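Local coordinates for protein pyruvate kinase (Pyrobaculum aerophilum, PDB 3QTG) that catalyses the final step of glycolysis, transferring phosphate from phosphoenolpyruvate to ADP to give pyruvate and ATP, with the help of a divalent metal cation, at residues K142-G147 with E152-S157. Sequence-based numbering, arbitrary orientation.
Sequences KVTNTG and EAVAES
The amide of N145 and the carboxylate of E152 lie side by side and point the same way, their planes 62° apart. E152 OE1 comes nearest to N145 CB, 3.6 Å away. A water bridges the same oxygen to T144 OG1, lying 2.9 Å from E152 OE1, to which it donates. N145 OD1 accepts a weak hydrogen bond from T146 N, the next residue in its own strand. A second carboxylate, that of E156, has OE2 beside the aliphatic start of K142, 3.7 Å from CG. K142 bends at chi2 (-46°), and its NZ ends 5.8 Å from E156 OE2, too far for a salt bridge. E156 OE1 instead forms a salt bridge with R140.

The backbone here is an antiparallel hairpin of strands 139-146 and 150-155. K142 and V154 form a hydrogen-bonded pair, with V154 N to K142 O at 2.7 Å. V143 and A153 form the next, non-hydrogen-bonded pair. Both are buried, and V143 CG2 meets A153 CB at 4.1 Å on the face where A153 also touches F104 and V143 touches I132. K142, N145, E152 and V154 are on the other face. T144 and N145 both face E152, which makes a classic beta bulge. E152 O accepts a bond from T144 N at 2.9 Å and a weak one from N145 N. E152 N returns a bond to N145 O. The side chains of T144 and V154 cross at about a right angle, with the two CG2 methyls 3.7 Å apart.

The hairpin belongs to the B domain, inserted between the third barrel strand and its helix. In this family that domain closes as a lid over the active site; this hairpin lies far from the catalytic residues. Its chemistry is mainly backbone bonding: the bulge gathers two N-H groups on one carbonyl, E152 is linked through one water to T144, and E156 pairs with R140.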
# COMPACT_ATOMS: atom_id res chain seq x y z
N LYS A 142 -30.23 40.12 -18.46
CA LYS A 142 -30.02 39.04 -19.42
C LYS A 142 -29.74 39.68 -20.79
O LYS A 142 -30.59 40.39 -21.32
CB LYS A 142 -31.29 38.20 -19.52
CG LYS A 142 -31.11 36.71 -19.45
CD LYS A 142 -30.00 36.15 -20.30
CE LYS A 142 -29.83 34.66 -19.99
NZ LYS A 142 -31.02 33.88 -20.42
N VAL A 143 -28.58 39.40 -21.37
CA VAL A 143 -28.18 39.97 -22.67
C VAL A 143 -28.95 39.37 -23.88
O VAL A 143 -28.90 38.16 -24.14
CB VAL A 143 -26.65 39.89 -22.89
CG1 VAL A 143 -26.24 40.52 -24.23
CG2 VAL A 143 -25.92 40.56 -21.73
N THR A 144 -29.64 40.24 -24.61
CA THR A 144 -30.55 39.83 -25.68
C THR A 144 -30.09 40.21 -27.09
O THR A 144 -30.61 39.70 -28.09
CB THR A 144 -31.94 40.42 -25.45
OG1 THR A 144 -31.83 41.84 -25.31
CG2 THR A 144 -32.58 39.81 -24.20
N ASN A 145 -29.13 41.12 -27.17
CA ASN A 145 -28.57 41.54 -28.45
C ASN A 145 -27.29 42.29 -28.18
O ASN A 145 -27.16 42.93 -27.13
CB ASN A 145 -29.56 42.41 -29.24
CG ASN A 145 -29.29 42.40 -30.73
OD1 ASN A 145 -28.44 41.65 -31.21
ND2 ASN A 145 -30.00 43.24 -31.47
N THR A 146 -26.34 42.20 -29.12
CA THR A 146 -25.03 42.85 -29.04
C THR A 146 -24.69 43.42 -30.41
O THR A 146 -25.16 42.92 -31.42
CB THR A 146 -23.89 41.86 -28.62
OG1 THR A 146 -23.66 40.93 -29.68
CG2 THR A 146 -24.26 41.08 -27.36
N GLY A 147 -23.86 44.46 -30.44
CA GLY A 147 -23.53 45.13 -31.69
C GLY A 147 -22.07 45.54 -31.72
O GLY A 147 -21.23 44.88 -31.11
N GLU A 152 -27.73 45.23 -25.59
CA GLU A 152 -29.03 45.32 -24.96
C GLU A 152 -29.21 44.14 -24.00
O GLU A 152 -28.80 43.02 -24.30
CB GLU A 152 -30.14 45.34 -26.03
CG GLU A 152 -30.14 46.64 -26.88
CD GLU A 152 -31.09 46.57 -28.08
OE1 GLU A 152 -31.43 45.44 -28.52
OE2 GLU A 152 -31.49 47.64 -28.57
N ALA A 153 -29.85 44.40 -22.86
CA ALA A 153 -30.08 43.38 -21.85
C ALA A 153 -31.39 43.62 -21.10
O ALA A 153 -31.79 44.76 -20.89
CB ALA A 153 -28.90 43.32 -20.89
N VAL A 154 -32.08 42.56 -20.71
CA VAL A 154 -33.36 42.69 -20.03
C VAL A 154 -33.14 42.57 -18.54
O VAL A 154 -32.55 41.59 -18.07
CB VAL A 154 -34.38 41.59 -20.49
CG1 VAL A 154 -35.64 41.58 -19.61
CG2 VAL A 154 -34.77 41.80 -21.95
N ALA A 155 -33.61 43.57 -17.79
CA ALA A 155 -33.51 43.58 -16.35
C ALA A 155 -34.45 42.53 -15.75
O ALA A 155 -35.63 42.45 -16.10
CB ALA A 155 -33.83 44.95 -15.83
N GLU A 156 -33.89 41.70 -14.87
CA GLU A 156 -34.63 40.64 -14.20
C GLU A 156 -35.34 41.19 -12.96
O GLU A 156 -36.24 40.54 -12.44
CB GLU A 156 -33.70 39.47 -13.87
CG GLU A 156 -33.14 38.82 -15.11
CD GLU A 156 -32.16 37.68 -14.83
OE1 GLU A 156 -32.09 37.15 -13.69
OE2 GLU A 156 -31.44 37.29 -15.79
N SER A 157 -34.95 42.39 -12.52
CA SER A 157 -35.65 43.11 -11.47
C SER A 157 -35.44 44.63 -11.60
O SER A 157 -34.69 45.08 -12.47
CB SER A 157 -35.22 42.61 -10.08
OG SER A 157 -33.84 42.86 -9.86
O HOH W 1 -32.64 42.94 -27.54